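Local coordinates for galactose-binding like protein (Bacteroides thetaiotaomicron, PDB 7M1A) that probably binds, and may help to degrade, carbohydrate as a SusE-like protein, here as a galactose-binding-like domain that holds a calcium ion, at residues A[85-90]-A[167-172]; A[53-58]-A[157-162]. All coordinates share one frame; numbering follows the deposited sequence.

Contact 1: A[85-90]-A[167-172]. With CA (calcium ion), chain F; EDO (1,2-ethanediol), chain E.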
ATOM      1  N   ASP A  85     -18.307   0.082  17.232  1.00 12.11           N
ATOM      2  CA  ASP A  85     -17.773  -0.622  16.076  1.00 11.30           C
ATOM      3  C   ASP A  85     -16.273  -0.903  16.346  1.00  9.72           C
ATOM      4  O   ASP A  85     -15.893  -1.167  17.496  1.00 10.87           O
ATOM      5  CB  ASP A  85     -18.119   0.123  14.769  1.00 13.48           C
ATOM      6  CG  ASP A  85     -18.071  -0.802  13.558  1.00 13.66           C
ATOM      7  OD1 ASP A  85     -16.980  -0.997  12.941  1.00 14.06           O
ATOM      8  OD2 ASP A  85     -19.104  -1.377  13.245  1.00 23.49           O
HETATM    9  N   MSE A  86     -15.436  -0.857  15.298  1.00  9.59           N
HETATM   10  CA  MSE A  86     -14.022  -1.146  15.475  1.00  7.66           C
HETATM   11  C   MSE A  86     -13.235   0.168  15.634  1.00  7.79           C
HETATM   12  O   MSE A  86     -12.002   0.203  15.445  1.00  8.03           O
HETATM   13  CB  MSE A  86     -13.428  -1.999  14.356  1.00  8.79           C
HETATM   14  CG  MSE A  86     -14.219  -3.247  14.035  1.00 11.22           C
HETATM   15 SE   MSE A  86     -14.558  -4.432  15.554  1.00 14.05          SE
HETATM   16  CE  MSE A  86     -16.505  -4.522  15.413  1.00 14.90           C
ATOM     17  N   SER A  87     -13.910   1.268  15.962  1.00  8.23           N
ATOM     18  CA  SER A  87     -13.229   2.531  16.168  1.00  6.77           C
ATOM     19  C   SER A  87     -12.255   2.403  17.334  1.00  7.52           C
ATOM     20  O   SER A  87     -12.523   1.765  18.368  1.00  8.55           O
ATOM     21  CB  SER A  87     -14.239   3.586  16.468  1.00  8.28           C
ATOM     22  OG  SER A  87     -15.122   3.756  15.350  1.00  8.84           O
ATOM     23  N   PRO A  88     -11.067   3.029  17.244  1.00  7.73           N
ATOM     24  CA  PRO A  88     -10.052   2.807  18.304  1.00  6.70           C
ATOM     25  C   PRO A  88     -10.461   3.495  19.607  1.00  7.47           C
ATOM     26  O   PRO A  88     -11.058   4.594  19.634  1.00  9.17           O
ATOM     27  CB  PRO A  88      -8.788   3.446  17.665  1.00  8.68           C
ATOM     28  CG  PRO A  88      -9.352   4.521  16.743  1.00  6.97           C
ATOM     29  CD  PRO A  88     -10.612   3.920  16.150  1.00  7.83           C
ATOM     30  N   ARG A  89     -10.122   2.813  20.720  1.00  8.41           N
ATOM     31  CA  ARG A  89     -10.370   3.404  22.051  1.00  9.52           C
ATOM     32  C   ARG A  89      -9.041   3.643  22.768  1.00  8.87           C
ATOM     33  O   ARG A  89      -8.806   4.741  23.271  1.00 10.70           O
ATOM     34  CB  ARG A  89     -11.297   2.503  22.881  1.00  9.70           C
ATOM     35  CG  ARG A  89     -11.577   3.077  24.259  1.00 10.38           C
ATOM     36  CD  ARG A  89     -12.621   2.239  24.988  1.00 12.44           C
ATOM     37  NE  ARG A  89     -12.955   2.846  26.282  1.00 14.17           N
ATOM     38  CZ  ARG A  89     -13.811   2.306  27.146  1.00 16.11           C
ATOM     39  NH1 ARG A  89     -14.357   1.128  26.861  1.00 17.27           N
ATOM     40  NH2 ARG A  89     -14.170   2.976  28.234  1.00 17.74           N
ATOM     41  N   ARG A  90      -8.151   2.634  22.835  1.00  9.36           N
ATOM     42  CA  ARG A  90      -6.798   2.856  23.344  1.00  9.57           C
ATOM     43  C   ARG A  90      -5.797   2.451  22.269  1.00  8.61           C
ATOM     44  O   ARG A  90      -5.948   1.371  21.694  1.00  9.56           O
ATOM     45  CB  ARG A  90      -6.557   1.934  24.541  1.00 11.09           C
ATOM     46  CG  ARG A  90      -7.278   2.436  25.794  1.00 14.92           C
ATOM     47  CD  ARG A  90      -6.486   3.569  26.459  1.00 20.36           C
ATOM     48  NE  ARG A  90      -5.185   3.071  26.936  1.00 28.91           N
ATOM     49  CZ  ARG A  90      -3.911   3.237  26.458  1.00 29.84           C
ATOM     50  NH1 ARG A  90      -3.578   3.976  25.383  1.00 24.68           N
ATOM     51  NH2 ARG A  90      -2.953   2.582  27.099  1.00 41.42           N
ATOM     52  N   ASN A 167      -9.114  -4.996  16.462  1.00  8.31           N
ATOM     53  CA  ASN A 167      -9.322  -4.399  15.149  1.00  8.51           C
ATOM     54  C   ASN A 167      -9.293  -2.880  15.226  1.00  7.72           C
ATOM     55  O   ASN A 167      -9.510  -2.286  16.262  1.00  7.91           O
ATOM     56  CB  ASN A 167     -10.586  -5.001  14.514  1.00  8.39           C
ATOM     57  CG  ASN A 167     -10.322  -6.427  14.096  1.00  7.29           C
ATOM     58  OD1 ASN A 167      -9.553  -6.663  13.140  1.00  8.68           O
ATOM     59  ND2 ASN A 167     -10.949  -7.389  14.755  1.00  8.66           N
ATOM     60  N   ILE A 168      -9.125  -2.261  14.062  1.00  7.00           N
ATOM     61  CA  ILE A 168      -9.237  -0.814  14.010  1.00  7.09           C
ATOM     62  C   ILE A 168      -9.856  -0.364  12.682  1.00  6.34           C
ATOM     63  O   ILE A 168      -9.539  -0.883  11.605  1.00  7.89           O
ATOM     64  CB  ILE A 168      -7.864  -0.113  14.268  1.00  6.88           C
ATOM     65  CG1 ILE A 168      -7.979   1.416  14.331  1.00  8.01           C
ATOM     66  CG2 ILE A 168      -6.830  -0.573  13.228  1.00  8.84           C
ATOM     67  CD1 ILE A 168      -6.729   2.105  14.800  1.00  8.66           C
ATOM     68  N   CYS A 169     -10.711   0.680  12.736  1.00  7.03           N
ATOM     69  CA  CYS A 169     -11.136   1.391  11.533  1.00  7.01           C
ATOM     70  C   CYS A 169     -11.219   2.891  11.914  1.00  6.92           C
ATOM     71  O   CYS A 169     -11.585   3.243  13.036  1.00  7.26           O
ATOM     72  CB  CYS A 169     -12.493   0.872  11.036  1.00  9.18           C
ATOM     73  SG  CYS A 169     -13.901   1.043  12.161  1.00  9.49           S
ATOM     74  N   PHE A 170     -10.976   3.764  10.947  1.00  6.41           N
ATOM     75  CA  PHE A 170     -11.095   5.201  11.140  1.00  7.09           C
ATOM     76  C   PHE A 170     -11.005   5.888   9.773  1.00  5.92           C
ATOM     77  O   PHE A 170     -10.675   5.198   8.768  1.00  6.75           O
ATOM     78  CB  PHE A 170     -10.108   5.809  12.146  1.00  7.76           C
ATOM     79  CG  PHE A 170      -8.679   5.769  11.716  1.00  5.52           C
ATOM     80  CD1 PHE A 170      -7.945   4.561  11.818  1.00  7.23           C
ATOM     81  CD2 PHE A 170      -8.030   6.894  11.252  1.00  6.95           C
ATOM     82  CE1 PHE A 170      -6.590   4.510  11.471  1.00  7.32           C
ATOM     83  CE2 PHE A 170      -6.663   6.834  10.890  1.00  6.46           C
ATOM     84  CZ  PHE A 170      -5.982   5.633  10.981  1.00  7.71           C
ATOM     85  N   THR A 171     -11.304   7.216   9.708  1.00  6.69           N
ATOM     86  CA  THR A 171     -11.424   7.891   8.425  1.00  5.92           C
ATOM     87  C   THR A 171     -10.222   8.789   8.084  1.00  6.05           C
ATOM     88  O   THR A 171      -9.983   8.982   6.847  1.00  6.95           O
ATOM     89  CB  THR A 171     -12.731   8.688   8.296  1.00  7.00           C
ATOM     90  OG1 THR A 171     -12.791   9.284   6.994  1.00  8.27           O
ATOM     91  CG2 THR A 171     -12.863   9.825   9.305  1.00  8.19           C
ATOM     92  N   GLU A 172      -9.521   9.419   9.042  1.00  6.09           N
ATOM     93  CA  GLU A 172      -8.491  10.394   8.684  1.00  6.13           C
ATOM     94  C   GLU A 172      -7.569  10.572   9.879  1.00  5.36           C
ATOM     95  O   GLU A 172      -8.033  10.497  11.038  1.00  6.49           O
ATOM     96  CB  GLU A 172      -9.103  11.774   8.321  1.00  7.31           C
ATOM     97  CG  GLU A 172      -8.141  12.778   7.690  1.00  6.79           C
ATOM     98  CD  GLU A 172      -7.609  12.396   6.304  1.00  6.64           C
ATOM     99  OE1 GLU A 172      -8.126  11.452   5.679  1.00  7.45           O
ATOM    100  OE2 GLU A 172      -6.734  13.117   5.817  1.00  6.50           O
TER
HETATM  101 CA    CA F 404      -9.974  10.281   4.949  1.00  8.73          CA
HETATM  102  C1  EDO E 403     -17.654  -3.849  11.368  1.00 22.77           C
HETATM  103  O1  EDO E 403     -17.097  -2.585  11.113  1.00 23.38           O
HETATM  104  C2  EDO E 403     -19.167  -3.793  11.368  1.00 27.45           C
HETATM  105  O2  EDO E 403     -19.414  -2.993  10.277  1.00 35.02           O
HETATM  106  O   HOH W   1     -13.977   4.657  13.015  1.00  9.12           O
HETATM  107  O   HOH W   2     -11.971   9.636   3.893  1.00  9.40           O

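Contact 2: A[53-58]-A[157-162]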
ATOM      1  N   ASP A  53      -4.504 -12.133  17.187  1.00 13.61           N
ATOM      2  CA  ASP A  53      -3.657 -12.621  18.283  1.00 14.85           C
ATOM      3  C   ASP A  53      -3.151 -11.498  19.205  1.00 15.11           C
ATOM      4  O   ASP A  53      -2.672 -11.755  20.321  1.00 21.09           O
ATOM      5  CB  ASP A  53      -2.412 -13.405  17.799  1.00 20.50           C
ATOM      6  CG  ASP A  53      -2.758 -14.766  17.277  1.00 32.42           C
ATOM      7  OD1 ASP A  53      -3.916 -15.231  17.501  1.00 37.25           O
ATOM      8  OD2 ASP A  53      -1.853 -15.379  16.678  1.00 46.39           O
ATOM      9  N   GLY A  54      -3.195 -10.281  18.709  1.00 14.27           N
ATOM     10  CA  GLY A  54      -2.662  -9.131  19.402  1.00 11.56           C
ATOM     11  C   GLY A  54      -3.110  -7.854  18.710  1.00  9.96           C
ATOM     12  O   GLY A  54      -3.726  -7.892  17.656  1.00 11.11           O
ATOM     13  N   PRO A  55      -2.741  -6.696  19.303  1.00  9.46           N
ATOM     14  CA  PRO A  55      -3.084  -5.364  18.772  1.00  7.67           C
ATOM     15  C   PRO A  55      -2.842  -5.277  17.268  1.00  8.52           C
ATOM     16  O   PRO A  55      -1.771  -5.686  16.758  1.00 10.55           O
ATOM     17  CB  PRO A  55      -2.127  -4.453  19.549  1.00 10.55           C
ATOM     18  CG  PRO A  55      -2.002  -5.118  20.933  1.00 11.56           C
ATOM     19  CD  PRO A  55      -1.988  -6.624  20.575  1.00 11.80           C
ATOM     20  N   ALA A  56      -3.771  -4.651  16.536  1.00  7.94           N
ATOM     21  CA  ALA A  56      -3.533  -4.431  15.113  1.00  8.60           C
ATOM     22  C   ALA A  56      -2.411  -3.411  14.998  1.00  7.10           C
ATOM     23  O   ALA A  56      -2.327  -2.451  15.738  1.00  8.98           O
ATOM     24  CB  ALA A  56      -4.743  -3.862  14.424  1.00  9.53           C
ATOM     25  N   VAL A  57      -1.543  -3.612  13.986  1.00  7.96           N
ATOM     26  CA  VAL A  57      -0.411  -2.719  13.735  1.00  7.07           C
ATOM     27  C   VAL A  57      -0.382  -2.380  12.241  1.00  6.58           C
ATOM     28  O   VAL A  57      -0.437  -3.278  11.442  1.00  8.27           O
ATOM     29  CB  VAL A  57       0.925  -3.342  14.223  1.00  9.18           C
ATOM     30  CG1 VAL A  57       2.134  -2.516  13.801  1.00 11.97           C
ATOM     31  CG2 VAL A  57       0.903  -3.657  15.689  1.00 11.76           C
ATOM     32  N   PHE A  58      -0.157  -1.098  11.904  1.00  6.77           N
ATOM     33  CA  PHE A  58       0.142  -0.819  10.494  1.00  5.90           C
ATOM     34  C   PHE A  58       1.135   0.353  10.472  1.00  5.26           C
ATOM     35  O   PHE A  58       1.399   1.019  11.486  1.00  6.37           O
ATOM     36  CB  PHE A  58      -1.155  -0.550   9.704  1.00  7.10           C
ATOM     37  CG  PHE A  58      -1.901   0.677  10.115  1.00  6.79           C
ATOM     38  CD1 PHE A  58      -1.573   1.946   9.659  1.00  7.60           C
ATOM     39  CD2 PHE A  58      -2.908   0.566  11.091  1.00  7.92           C
ATOM     40  CE1 PHE A  58      -2.234   3.089  10.091  1.00  8.00           C
ATOM     41  CE2 PHE A  58      -3.572   1.707  11.548  1.00  8.71           C
ATOM     42  CZ  PHE A  58      -3.218   2.982  11.098  1.00  8.57           C
ATOM     43  N   LYS A 157      -0.630   1.359  16.640  1.00  7.56           N
ATOM     44  CA  LYS A 157      -0.990   0.101  17.297  1.00  6.65           C
ATOM     45  C   LYS A 157      -2.344   0.273  18.014  1.00  7.32           C
ATOM     46  O   LYS A 157      -2.482   1.166  18.842  1.00  8.60           O
ATOM     47  CB  LYS A 157       0.137  -0.264  18.264  1.00  9.97           C
ATOM     48  CG  LYS A 157      -0.066  -1.561  19.060  1.00 11.53           C
ATOM     49  CD  LYS A 157       1.022  -1.737  20.209  1.00 19.14           C
ATOM     50  CE  LYS A 157       0.959  -3.153  20.731  1.00 22.70           C
ATOM     51  NZ  LYS A 157       1.974  -3.446  21.776  1.00 31.92           N
ATOM     52  N   CYS A 158      -3.319  -0.609  17.705  1.00  7.77           N
ATOM     53  CA  CYS A 158      -4.634  -0.539  18.343  1.00  8.69           C
ATOM     54  C   CYS A 158      -4.671  -1.523  19.511  1.00  7.38           C
ATOM     55  O   CYS A 158      -4.798  -2.746  19.296  1.00 10.23           O
ATOM     56  CB  CYS A 158      -5.736  -0.835  17.324  1.00  7.62           C
ATOM     57  SG  CYS A 158      -7.307  -0.427  18.136  1.00  9.51           S
ATOM     58  N   LEU A 159      -4.529  -0.998  20.752  1.00  8.55           N
ATOM     59  CA  LEU A 159      -4.577  -1.870  21.922  1.00  9.94           C
ATOM     60  C   LEU A 159      -5.994  -2.363  22.210  1.00 10.07           C
ATOM     61  O   LEU A 159      -6.176  -3.487  22.673  1.00 12.58           O
ATOM     62  CB  LEU A 159      -4.088  -1.141  23.157  1.00 10.66           C
ATOM     63  CG  LEU A 159      -2.696  -0.540  23.083  1.00 12.45           C
ATOM     64  CD1 LEU A 159      -2.412   0.334  24.322  1.00 15.20           C
ATOM     65  CD2 LEU A 159      -1.637  -1.632  22.984  1.00 18.45           C
ATOM     66  N   LYS A 160      -7.011  -1.519  21.966  1.00  8.53           N
ATOM     67  CA  LYS A 160      -8.396  -1.892  22.223  1.00  8.48           C
ATOM     68  C   LYS A 160      -9.295  -0.968  21.448  1.00  8.02           C
ATOM     69  O   LYS A 160      -9.050   0.262  21.467  1.00  9.09           O
ATOM     70  CB  LYS A 160      -8.714  -1.852  23.744  1.00 12.65           C
ATOM     71  CG  LYS A 160     -10.054  -2.437  24.208  1.00 19.41           C
ATOM     72  CD  LYS A 160     -10.276  -2.190  25.718  1.00 28.03           C
ATOM     73  CE  LYS A 160      -9.576  -3.224  26.592  1.00 37.31           C
ATOM     74  NZ  LYS A 160      -9.599  -4.587  25.987  1.00 40.18           N
ATOM     75  N   ASN A 161     -10.307  -1.548  20.808  1.00  8.52           N
ATOM     76  CA  ASN A 161     -11.300  -0.704  20.170  1.00  8.33           C
ATOM     77  C   ASN A 161     -12.590  -0.666  20.991  1.00 10.23           C
ATOM     78  O   ASN A 161     -12.671  -1.223  22.075  1.00 10.11           O
ATOM     79  CB  ASN A 161     -11.617  -1.144  18.730  1.00  8.86           C
ATOM     80  CG  ASN A 161     -12.134  -2.562  18.632  1.00  8.74           C
ATOM     81  OD1 ASN A 161     -12.887  -3.035  19.524  1.00  9.73           O
ATOM     82  ND2 ASN A 161     -11.754  -3.284  17.593  1.00  9.92           N
ATOM     83  N   TRP A 162     -13.605   0.024  20.479  1.00  9.59           N
ATOM     84  CA  TRP A 162     -14.844   0.207  21.258  1.00 10.30           C
ATOM     85  C   TRP A 162     -15.691  -1.060  21.346  1.00 11.58           C
ATOM     86  O   TRP A 162     -16.698  -1.031  22.065  1.00 15.63           O
ATOM     87  CB  TRP A 162     -15.639   1.397  20.670  1.00  9.38           C
ATOM     88  CG  TRP A 162     -15.149   2.720  21.173  1.00  8.94           C
ATOM     89  CD1 TRP A 162     -14.257   3.603  20.572  1.00  9.96           C
ATOM     90  CD2 TRP A 162     -15.409   3.232  22.493  1.00  9.91           C
ATOM     91  NE1 TRP A 162     -14.002   4.654  21.428  1.00  9.49           N
ATOM     92  CE2 TRP A 162     -14.699   4.440  22.612  1.00  9.45           C
ATOM     93  CE3 TRP A 162     -16.171   2.761  23.592  1.00 11.49           C
ATOM     94  CZ2 TRP A 162     -14.749   5.216  23.777  1.00 11.77           C
ATOM     95  CZ3 TRP A 162     -16.215   3.521  24.750  1.00 12.29           C
ATOM     96  CH2 TRP A 162     -15.503   4.736  24.836  1.00 11.76           C
TER

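Contact 1: A[85-90]-A[167-172]
Cys169 has its SG between the backbone N and the carbonyl carbon (chi1 61°), and this puts the sulfur against Met86 CB at 3.8 Å. Met86, present as selenomethionine, turns CG anti to its own carbonyl carbon and lies alongside Asn167, CG 4.1 Å from Asn167 CB. One backbone bond crosses, Cys169 N to Met86 O (3.0 Å, 142° at the hydrogen). The Pro88 ring and the Ile168 branch cross obliquely, Pro88 CB 3.8 Å from Ile168 CD1. A water donates to both Ser87 OG and Cys169 O, and Ser87 OG also bonds to His81 O. Asp85 OD1 takes a weak bond from Met86 N (2.8 Å) and lies 3.8 Å from Cys169 SG; it also meets O1 of an ethanediol, probably from the crystallisation liquor, at a doubtfully short distance. An alanine here, lacking the carboxylate, would probably leave Met86 N without its side-chain acceptor. Beyond the contact, Thr171 O and Glu172 OE1 (both 2.3 Å) bind calcium with a water, the backbone oxygens of Tyr28 and Arg33, and Asn31 OD1. The chemistry implies a junction in which backbone oxygens and one water hold the loop before strand 88-96 to the segment that supplies two calcium ligands.

Contact 2: A[53-58]-A[157-162]
Pro55 and Lys157 lie side by side and point the same way, at the end of the antiparallel pairing between strands 56-66 and 151-158 in the beta-sandwich of a galactose-binding-like domain. The lysine is extended throughout, with CG anti to the backbone N (chi1 180°), and this straight course carries its aliphatic part along the proline ring: Lys157 CG is 3.6 Å from Pro55 CB, and Lys157 CE is 3.6 Å from Pro55 CG. Val57 meets the same lysine at a different slant, its CG2 reaching Lys157 CG at 4.1 Å; the two residues form a non-hydrogen-bonded pair with CA atoms 4.6 Å apart, so their side chains share one face of the sheet. On the other face are Ala56 and Cys158, whose CB atoms are 4.3 Å apart. The chain turns a corner at Leu159, which with Lys160 forms a classic beta bulge facing Arg90; Leu159 CD2 still touches Pro55 CG. Around the pairing, Trp106 packs on Val57 and Glu92 on Lys157, while Ala56 bonds through its backbone to Tyr166. The strands are tied by Cys158 N donating to Ala56 O at 2.9 Å, with 164° at the hydrogen.

In the fold
Along the chain the segments alternate, 53-58, 85-90, 157-162, then 167-172, so the two contacts interlock instead of nesting. Their centres are about 9 Å apart. Contact 2 pairs strands within the six-stranded antiparallel sheet, whereas contact 1 brings the loop leading into strand 88-96 of that sheet, and the strand's first residue, against the start of strand 169-176 of the four-stranded one and the residues just before it. Strand 160-161, next to 88-96, links them directly: Arg89 N lies 2.9 Å from Lys160 O, and Asn161 ND2 lies 2.8 Å from Asn167 O, both probable hydrogen bonds. The calcium ligands Thr171 and Glu172 come directly after the residues of contact 1 that touch, while contact 2 lies away from the metal site.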